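Local coordinates for Tll0287 protein (Thermosynechococcus elongatus, PDB 5B82), which binds a covalently attached heme c with His/Cys axial ligation in a PAS-like domain and probably acts in redox sensing or signalling linked to photosynthesis, at residues 40-43 with 44-48; 102-105 with 106-109; 165-168 with 169-173. All blocks are in the same frame, centred on the assembly; numbering follows the deposited sequence. Where two conformers were deposited one is given.

Contact 1 of 3, residues 40-43 with 44-48; sequences QLDQ and MRIGL. With HEC (heme c), chain B.
Gln40, Leu41, Asp42 and Gln43 each accept a regular i to i+4 backbone bond, from Met44, Arg45, Ile46 and Gly47, within the long helix 28-49. The bond from Ile46 N to Asp42 O is nearly straight, at 175°. One turn apart on the same face, Asp42 and Arg45 are joined by a water. It donates to Asp42 OD1 at 2.7 Å and accepts from Arg45 NE at 2.9 Å, lying at the guanidinium edge, in its plane. Asp42 OD1 is also hydrogen-bonded to Tyr176 OH. With CG anti to the backbone N (chi1 -163°) and a bend at chi3, the arginine chain reaches the heme c of this PAS-like domain. Its CD lies 3.4 Å from heme C2B, and NH1 lies 3.5 Å from heme C4A. One guanidinium face rests over the porphyrin rim near CHB, while NH2 is hydrogen-bonded to Gln88 OE1 and Tyr176 OH. The group is thereby fixed beside the axial ligand Cys68. Ile46 CD1 lies 3.7 Å from Asp42 OD2, the two side chains crossing at a slant, and also approaches Gln43 NE2. On another side, Met44 leans on Gln74 of helix 69-82. Leu41, modelled twice, may do the same.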
loop_
_atom_site.group_PDB
_atom_site.type_symbol
_atom_site.label_atom_id
_atom_site.label_comp_id
_atom_site.label_asym_id
_atom_site.label_seq_id
_atom_site.Cartn_x
_atom_site.Cartn_y
_atom_site.Cartn_z
ATOM N N GLN A 40 -6.093 -8.145 5.921
ATOM C CA GLN A 40 -6.844 -8.838 4.871
ATOM C C GLN A 40 -6.605 -8.212 3.508
ATOM O O GLN A 40 -6.498 -8.921 2.498
ATOM C CB GLN A 40 -8.342 -8.824 5.181
ATOM C CG GLN A 40 -8.777 -9.862 6.191
ATOM C CD GLN A 40 -10.220 -9.674 6.639
ATOM O OE1 GLN A 40 -10.847 -8.651 6.346
ATOM N NE2 GLN A 40 -10.751 -10.661 7.357
ATOM N N LEU A 41 -6.530 -6.884 3.476
ATOM C CA LEU A 41 -6.192 -6.177 2.245
ATOM C C LEU A 41 -4.796 -6.586 1.740
ATOM O O LEU A 41 -4.590 -6.819 0.533
ATOM C CB LEU A 41 -6.267 -4.666 2.477
ATOM C CG LEU A 41 -6.155 -3.767 1.253
ATOM C CD1 LEU A 41 -7.255 -4.102 0.252
ATOM C CD2 LEU A 41 -6.222 -2.300 1.666
ATOM N N ASP A 42 -3.849 -6.696 2.669
ATOM C CA ASP A 42 -2.484 -7.073 2.328
ATOM C C ASP A 42 -2.400 -8.511 1.788
ATOM O O ASP A 42 -1.764 -8.784 0.756
ATOM C CB ASP A 42 -1.578 -6.906 3.545
ATOM C CG ASP A 42 -0.111 -6.888 3.170
ATOM O OD1 ASP A 42 0.258 -6.064 2.303
ATOM O OD2 ASP A 42 0.660 -7.708 3.725
ATOM N N GLN A 43 -3.068 -9.424 2.479
ATOM C CA GLN A 43 -3.073 -10.815 2.046
ATOM C C GLN A 43 -3.794 -10.945 0.710
ATOM O O GLN A 43 -3.476 -11.822 -0.099
ATOM C CB GLN A 43 -3.697 -11.712 3.113
ATOM C CG GLN A 43 -2.793 -11.917 4.326
ATOM C CD GLN A 43 -1.577 -12.783 4.026
ATOM O OE1 GLN A 43 -1.695 -13.849 3.421
ATOM N NE2 GLN A 43 -0.401 -12.327 4.453
ATOM N N MET A 44 -4.749 -10.054 0.468
ATOM C CA MET A 44 -5.427 -10.033 -0.822
ATOM C C MET A 44 -4.455 -9.667 -1.922
ATOM O O MET A 44 -4.381 -10.362 -2.948
ATOM C CB MET A 44 -6.591 -9.045 -0.831
ATOM C CG MET A 44 -7.100 -8.719 -2.239
ATOM S SD MET A 44 -8.434 -7.493 -2.174
ATOM C CE MET A 44 -8.349 -6.821 -3.824
ATOM N N ARG A 45 -3.706 -8.579 -1.730
ATOM C CA ARG A 45 -2.738 -8.229 -2.775
ATOM C C ARG A 45 -1.755 -9.369 -3.020
ATOM O O ARG A 45 -1.507 -9.758 -4.168
ATOM C CB ARG A 45 -1.956 -6.959 -2.447
ATOM C CG ARG A 45 -1.270 -6.375 -3.690
ATOM C CD ARG A 45 0.000 -5.608 -3.338
ATOM N NE ARG A 45 -0.218 -4.707 -2.209
ATOM C CZ ARG A 45 -0.754 -3.497 -2.305
ATOM N NH1 ARG A 45 -1.128 -3.023 -3.488
ATOM N NH2 ARG A 45 -0.912 -2.759 -1.214
ATOM N N ILE A 46 -1.192 -9.894 -1.933
ATOM C CA ILE A 46 -0.219 -10.977 -2.044
ATOM C C ILE A 46 -0.795 -12.153 -2.825
ATOM O O ILE A 46 -0.128 -12.748 -3.681
ATOM C CB ILE A 46 0.254 -11.414 -0.651
ATOM C CG1 ILE A 46 1.230 -10.373 -0.103
ATOM C CG2 ILE A 46 0.914 -12.781 -0.704
ATOM C CD1 ILE A 46 1.447 -10.461 1.390
ATOM N N GLY A 47 -2.056 -12.455 -2.546
ATOM C CA GLY A 47 -2.768 -13.512 -3.230
ATOM C C GLY A 47 -2.922 -13.262 -4.714
ATOM O O GLY A 47 -2.716 -14.172 -5.518
ATOM N N LEU A 48 -3.285 -12.039 -5.095
ATOM C CA LEU A 48 -3.430 -11.743 -6.524
ATOM C C LEU A 48 -2.081 -11.820 -7.249
ATOM O O LEU A 48 -1.984 -12.351 -8.356
ATOM C CB LEU A 48 -4.094 -10.381 -6.744
ATOM C CG LEU A 48 -5.558 -10.336 -6.300
ATOM C CD1 LEU A 48 -6.136 -8.924 -6.392
ATOM C CD2 LEU A 48 -6.366 -11.314 -7.128
HETATM FE FE HEC B . 1.544 -2.925 -7.258
HETATM C CHA HEC B . 0.262 0.208 -6.995
HETATM C CHB HEC B . 2.620 -2.703 -3.940
HETATM C CHC HEC B . 2.632 -6.133 -7.348
HETATM C CHD HEC B . 0.863 -3.019 -10.623
HETATM N NA HEC B . 1.515 -1.489 -5.764
HETATM C C1A HEC B . 0.804 -0.310 -5.847
HETATM C C2A HEC B . 0.748 0.289 -4.527
HETATM C C3A HEC B . 1.401 -0.529 -3.693
HETATM C C4A HEC B . 1.898 -1.651 -4.448
HETATM C CMA HEC B . 1.624 -0.343 -2.184
HETATM C CAA HEC B . 0.041 1.617 -4.152
HETATM C CBA HEC B . 1.023 2.781 -4.035
HETATM C CGA HEC B . 1.342 3.333 -5.398
HETATM O O1A HEC B . 2.523 3.257 -5.818
HETATM O O2A HEC B . 0.412 3.822 -6.091
HETATM N NB HEC B . 2.467 -4.153 -5.900
HETATM C C1B HEC B . 2.775 -3.906 -4.579
HETATM C C2B HEC B . 3.284 -5.124 -3.983
HETATM C C3B HEC B . 3.294 -6.067 -4.928
HETATM C C4B HEC B . 2.773 -5.482 -6.146
HETATM C CMB HEC B . 3.779 -5.272 -2.521
HETATM C CAB HEC B . 3.758 -7.533 -4.761
HETATM C CBB HEC B . 2.817 -8.302 -3.798
HETATM N NC HEC B . 1.746 -4.301 -8.726
HETATM C C1C HEC B . 2.168 -5.596 -8.531
HETATM C C2C HEC B . 1.900 -6.338 -9.746
HETATM C C3C HEC B . 1.540 -5.457 -10.695
HETATM C C4C HEC B . 1.352 -4.173 -10.043
HETATM C CMC HEC B . 2.422 -7.775 -9.981
HETATM C CAC HEC B . 1.263 -5.742 -12.196
HETATM C CBC HEC B . 0.165 -6.796 -12.473
HETATM N ND HEC B . 0.764 -1.606 -8.614
HETATM C C1D HEC B . 0.439 -1.907 -9.932
HETATM C C2D HEC B . -0.412 -0.858 -10.459
HETATM C C3D HEC B . -0.578 0.139 -9.319
HETATM C C4D HEC B . 0.179 -0.400 -8.222
HETATM C CMD HEC B . -1.023 -0.754 -11.872
HETATM C CAD HEC B . -1.404 1.443 -9.308
HETATM C CBD HEC B . -2.795 1.020 -8.852
HETATM C CGD HEC B . -3.685 2.217 -8.600
HETATM O O1D HEC B . -3.982 2.968 -9.556
HETATM O O2D HEC B . -4.100 2.405 -7.435
HETATM O O HOH W 1 1.171 -6.330 -0.269
#

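Contact 2 of 3, residues 102-105 with 106-109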
loop_
_atom_site.group_PDB
_atom_site.type_symbol
_atom_site.label_atom_id
_atom_site.label_comp_id
_atom_site.label_asym_id
_atom_site.label_seq_id
_atom_site.Cartn_x
_atom_site.Cartn_y
_atom_site.Cartn_z
ATOM N N THR A 102 1.600 14.465 4.389
ATOM C CA THR A 102 1.813 15.137 5.664
ATOM C C THR A 102 3.129 14.738 6.308
ATOM O O THR A 102 3.752 13.752 5.904
ATOM C CB THR A 102 0.699 14.801 6.663
ATOM O OG1 THR A 102 0.637 13.384 6.837
ATOM C CG2 THR A 102 -0.651 15.307 6.170
ATOM N N ALA A 103 3.537 15.511 7.313
ATOM C CA ALA A 103 4.709 15.196 8.122
ATOM C C ALA A 103 4.546 13.839 8.782
ATOM O O ALA A 103 5.523 13.121 8.995
ATOM C CB ALA A 103 4.938 16.268 9.174
ATOM N N LEU A 104 3.312 13.473 9.102
ATOM C CA LEU A 104 3.064 12.164 9.694
ATOM C C LEU A 104 3.317 11.030 8.705
ATOM O O LEU A 104 3.854 9.981 9.080
ATOM C CB LEU A 104 1.644 12.073 10.249
ATOM C CG LEU A 104 1.287 10.732 10.890
ATOM C CD1 LEU A 104 2.299 10.313 11.947
ATOM C CD2 LEU A 104 -0.113 10.808 11.476
ATOM N N ASP A 105 2.924 11.218 7.451
ATOM C CA ASP A 105 3.205 10.201 6.440
ATOM C C ASP A 105 4.714 9.935 6.382
ATOM O O ASP A 105 5.171 8.774 6.421
ATOM C CB ASP A 105 2.692 10.628 5.058
ATOM C CG ASP A 105 1.171 10.554 4.937
ATOM O OD1 ASP A 105 0.543 9.738 5.646
ATOM O OD2 ASP A 105 0.605 11.296 4.108
ATOM N N VAL A 106 5.478 11.021 6.312
ATOM C CA VAL A 106 6.922 10.936 6.163
ATOM C C VAL A 106 7.540 10.319 7.404
ATOM O O VAL A 106 8.450 9.488 7.311
ATOM C CB VAL A 106 7.561 12.313 5.871
ATOM C CG1 VAL A 106 9.070 12.193 5.803
ATOM C CG2 VAL A 106 7.027 12.880 4.570
ATOM N N GLN A 107 7.031 10.717 8.562
ATOM C CA GLN A 107 7.476 10.177 9.841
ATOM C C GLN A 107 7.263 8.664 9.906
ATOM O O GLN A 107 8.127 7.919 10.386
ATOM C CB GLN A 107 6.722 10.847 10.994
ATOM C CG GLN A 107 7.065 10.279 12.369
ATOM C CD GLN A 107 6.028 10.619 13.435
ATOM O OE1 GLN A 107 5.787 9.831 14.353
ATOM N NE2 GLN A 107 5.413 11.793 13.318
ATOM N N ALA A 108 6.105 8.214 9.425
ATOM C CA ALA A 108 5.744 6.807 9.527
ATOM C C ALA A 108 6.622 5.982 8.597
ATOM O O ALA A 108 7.181 4.960 9.005
ATOM C CB ALA A 108 4.268 6.599 9.206
ATOM N N LEU A 109 6.737 6.448 7.354
ATOM C CA LEU A 109 7.617 5.800 6.387
ATOM C C LEU A 109 9.033 5.728 6.921
ATOM O O LEU A 109 9.678 4.692 6.818
ATOM C CB LEU A 109 7.588 6.509 5.032
ATOM C CG LEU A 109 6.281 6.329 4.260
ATOM C CD1 LEU A 109 6.251 7.210 3.019
ATOM C CD2 LEU A 109 6.100 4.869 3.868
#
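Leu104 carries its CG anti to the backbone N (chi1 180°), and Gln107 does the same, which lets the two chains meet one turn apart. The leucine CD1 reaches the end of the glutamine chain, 4.0 Å from Gln107 CD. Both side chains also touch Gln123 of strand 120-125. Asp105 takes the other course. Its CG stands beside its own backbone N (chi1 -73°), which turns the carboxylate back toward the start of the helix. There Asp105 OD2 takes a weak bond from Thr102 N at 3.3 Å. In return Asp105 N donates to Thr102 OG1 at 3.2 Å. This reciprocal pair is a capping box, with Thr102 as N-cap of helix 103-114. It gives acceptors to two backbone N-H groups at the helix start. The same OD2 accepts from Arg101 N and forms a salt bridge with Arg87, so its charge has a partner beyond the cap. Further on, the main chain settles into i to i+4 bonding. The first bond, Val106 N to Thr102 O, is long at 3.3 Å. The last, Leu109 N to Asp105 O, is 3.0 Å and nearly straight at 176°. Val106 CG2 lies alongside Thr102 O at 3.6 Å. The methyl of Ala108, its CB, lies 3.4 Å from Leu104 O and touches Phe121, Phe132 and Met175 of the PAS-like sheet. Leu109 CG lies 3.4 Å from Asp105 O, and its side chain packs on Met175 and Pro100.

Contact 3 of 3, residues 165-168 with 169-173. With HEC (heme c), chain B.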
loop_
_atom_site.group_PDB
_atom_site.type_symbol
_atom_site.label_atom_id
_atom_site.label_comp_id
_atom_site.label_asym_id
_atom_site.label_seq_id
_atom_site.Cartn_x
_atom_site.Cartn_y
_atom_site.Cartn_z
ATOM N N TYR A 165 9.110 1.685 -9.382
ATOM C CA TYR A 165 9.949 0.659 -10.001
ATOM C C TYR A 165 11.328 0.652 -9.374
ATOM O O TYR A 165 11.648 1.506 -8.544
ATOM C CB TYR A 165 10.070 0.883 -11.514
ATOM C CG TYR A 165 10.529 2.278 -11.903
ATOM C CD1 TYR A 165 9.615 3.242 -12.311
ATOM C CD2 TYR A 165 11.875 2.629 -11.864
ATOM C CE1 TYR A 165 10.024 4.515 -12.661
ATOM C CE2 TYR A 165 12.292 3.901 -12.213
ATOM C CZ TYR A 165 11.362 4.840 -12.611
ATOM O OH TYR A 165 11.770 6.108 -12.964
ATOM N N GLY A 166 12.143 -0.315 -9.778
ATOM C CA GLY A 166 13.510 -0.415 -9.302
ATOM C C GLY A 166 13.635 -1.014 -7.915
ATOM O O GLY A 166 14.667 -0.874 -7.267
ATOM N N PHE A 167 12.584 -1.683 -7.452
ATOM C CA PHE A 167 12.630 -2.352 -6.154
ATOM C C PHE A 167 13.376 -3.684 -6.210
ATOM O O PHE A 167 13.504 -4.292 -7.271
ATOM C CB PHE A 167 11.220 -2.606 -5.635
ATOM C CG PHE A 167 10.464 -1.360 -5.295
ATOM C CD1 PHE A 167 10.640 -0.739 -4.071
ATOM C CD2 PHE A 167 9.558 -0.825 -6.186
ATOM C CE1 PHE A 167 9.938 0.404 -3.757
ATOM C CE2 PHE A 167 8.852 0.317 -5.871
ATOM C CZ PHE A 167 9.043 0.928 -4.657
ATOM N N ARG A 168 13.857 -4.131 -5.053
ATOM C CA ARG A 168 14.401 -5.476 -4.904
ATOM C C ARG A 168 13.617 -6.194 -3.817
ATOM O O ARG A 168 12.954 -5.551 -3.007
ATOM C CB ARG A 168 15.877 -5.432 -4.522
ATOM C CG ARG A 168 16.788 -4.868 -5.593
ATOM C CD ARG A 168 18.146 -5.577 -5.609
ATOM N NE ARG A 168 18.603 -5.971 -4.275
ATOM C CZ ARG A 168 19.073 -5.129 -3.356
ATOM N NH1 ARG A 168 19.135 -3.827 -3.610
ATOM N NH2 ARG A 168 19.469 -5.586 -2.175
ATOM N N VAL A 169 13.684 -7.521 -3.807
ATOM C CA VAL A 169 13.003 -8.312 -2.790
ATOM C C VAL A 169 13.491 -7.909 -1.407
ATOM O O VAL A 169 14.689 -7.956 -1.128
ATOM C CB VAL A 169 13.255 -9.818 -2.977
ATOM C CG1 VAL A 169 12.639 -10.608 -1.835
ATOM C CG2 VAL A 169 12.691 -10.279 -4.301
ATOM N N GLY A 170 12.558 -7.496 -0.555
ATOM C CA GLY A 170 12.878 -7.086 0.801
ATOM C C GLY A 170 12.833 -5.587 1.013
ATOM O O GLY A 170 12.875 -5.120 2.149
ATOM N N ASP A 171 12.758 -4.827 -0.076
ATOM C CA ASP A 171 12.648 -3.369 0.018
ATOM C C ASP A 171 11.369 -2.926 0.723
ATOM O O ASP A 171 10.368 -3.635 0.711
ATOM C CB ASP A 171 12.644 -2.735 -1.375
ATOM C CG ASP A 171 14.010 -2.723 -2.016
ATOM O OD1 ASP A 171 14.926 -3.360 -1.456
ATOM O OD2 ASP A 171 14.157 -2.085 -3.082
ATOM N N LEU A 172 11.397 -1.733 1.308
ATOM C CA LEU A 172 10.167 -1.108 1.787
ATOM C C LEU A 172 9.407 -0.502 0.609
ATOM O O LEU A 172 9.890 0.432 -0.036
ATOM C CB LEU A 172 10.483 -0.027 2.820
ATOM C CG LEU A 172 9.288 0.805 3.283
ATOM C CD1 LEU A 172 8.287 -0.071 4.037
ATOM C CD2 LEU A 172 9.771 1.963 4.134
ATOM N N ARG A 173 8.219 -1.037 0.332
ATOM C CA ARG A 173 7.411 -0.603 -0.804
ATOM C C ARG A 173 6.618 0.672 -0.503
ATOM O O ARG A 173 6.468 1.546 -1.360
ATOM C CB ARG A 173 6.436 -1.713 -1.199
ATOM C CG ARG A 173 5.416 -1.297 -2.239
ATOM C CD ARG A 173 6.053 -1.134 -3.622
ATOM N NE ARG A 173 5.058 -0.708 -4.602
ATOM C CZ ARG A 173 4.745 0.562 -4.853
ATOM N NH1 ARG A 173 5.365 1.538 -4.206
ATOM N NH2 ARG A 173 3.819 0.854 -5.759
HETATM FE FE HEC B . 1.544 -2.925 -7.258
HETATM C CHA HEC B . 0.262 0.208 -6.995
HETATM C CHB HEC B . 2.620 -2.703 -3.940
HETATM C CHC HEC B . 2.632 -6.133 -7.348
HETATM C CHD HEC B . 0.863 -3.019 -10.623
HETATM N NA HEC B . 1.515 -1.489 -5.764
HETATM C C1A HEC B . 0.804 -0.310 -5.847
HETATM C C2A HEC B . 0.748 0.289 -4.527
HETATM C C3A HEC B . 1.401 -0.529 -3.693
HETATM C C4A HEC B . 1.898 -1.651 -4.448
HETATM C CMA HEC B . 1.624 -0.343 -2.184
HETATM C CAA HEC B . 0.041 1.617 -4.152
HETATM C CBA HEC B . 1.023 2.781 -4.035
HETATM C CGA HEC B . 1.342 3.333 -5.398
HETATM O O1A HEC B . 2.523 3.257 -5.818
HETATM O O2A HEC B . 0.412 3.822 -6.091
HETATM N NB HEC B . 2.467 -4.153 -5.900
HETATM C C1B HEC B . 2.775 -3.906 -4.579
HETATM C C2B HEC B . 3.284 -5.124 -3.983
HETATM C C3B HEC B . 3.294 -6.067 -4.928
HETATM C C4B HEC B . 2.773 -5.482 -6.146
HETATM C CMB HEC B . 3.779 -5.272 -2.521
HETATM C CAB HEC B . 3.758 -7.533 -4.761
HETATM C CBB HEC B . 2.817 -8.302 -3.798
HETATM N NC HEC B . 1.746 -4.301 -8.726
HETATM C C1C HEC B . 2.168 -5.596 -8.531
HETATM C C2C HEC B . 1.900 -6.338 -9.746
HETATM C C3C HEC B . 1.540 -5.457 -10.695
HETATM C C4C HEC B . 1.352 -4.173 -10.043
HETATM C CMC HEC B . 2.422 -7.775 -9.981
HETATM C CAC HEC B . 1.263 -5.742 -12.196
HETATM C CBC HEC B . 0.165 -6.796 -12.473
HETATM N ND HEC B . 0.764 -1.606 -8.614
HETATM C C1D HEC B . 0.439 -1.907 -9.932
HETATM C C2D HEC B . -0.412 -0.858 -10.459
HETATM C C3D HEC B . -0.578 0.139 -9.319
HETATM C C4D HEC B . 0.179 -0.400 -8.222
HETATM C CMD HEC B . -1.023 -0.754 -11.872
HETATM C CAD HEC B . -1.404 1.443 -9.308
HETATM C CBD HEC B . -2.795 1.020 -8.852
HETATM C CGD HEC B . -3.685 2.217 -8.600
HETATM O O1D HEC B . -3.982 2.968 -9.556
HETATM O O2D HEC B . -4.100 2.405 -7.435
#
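Asp171 OD2 accepts from Arg168 N at 2.9 Å, meeting the N-H from above the carboxylate plane. In return Asp171 N donates to Arg168 O at 3.0 Å, closing a type II beta turn. Gly170, with its positive phi, occupies the turn position where a side chain would jam against the preceding carbonyl. The turn leads into strand 172-181 of the PAS-like sheet. Beyond it, Arg173 lies between a ring and the cofactor. Its CD makes a CH-pi contact over one face of Phe167, 4.0 Å from the ring centroid. Heme C3A lies over the guanidinium face opposite Phe167 CE2. The CG of Arg173 is anti to the backbone N (chi1 172°), and a bend at chi2 carries the chain over the porphyrin face, across CHB, C4A and C1A. There NH2 donates to propionate oxygen O1A at 2.7 Å, while NH1 is satisfied by Lys92 O. With an alanine replacing Arg173, O1A would probably lose this donor and a gap would open between Phe167 and the heme. Tyr159 OH and His98 ND1 are also hydrogen-bonded to the heme. The charged guanidinium would be expected to stabilise the ionised propionate, and so may influence the electrostatics around the iron.

Overall arrangement
Contacts 1 and 3 both reach the heme, with centres about 17 Å apart, but do not touch one another. In each, a buried arginine lies against the porphyrin, on opposite faces, Arg45 near Cys68 and Arg173 near His145, while other residues are exposed. Arg45 relies on water, Gln88 and Tyr176; Arg173 instead is hydrogen-bonded to a propionate and to Lys92 O. Contact 2 does not reach the heme. It is likewise mixed: Asp105 and Ala108 are buried, Thr102, Ala103 and Val106 exposed. Its chemistry is that of a helix start. It touches contact 3, through Leu109 O and Leu172 CD2 at 3.8 Å. Contacts 1 and 2 are helical, whereas contact 3 is a turn entering a strand.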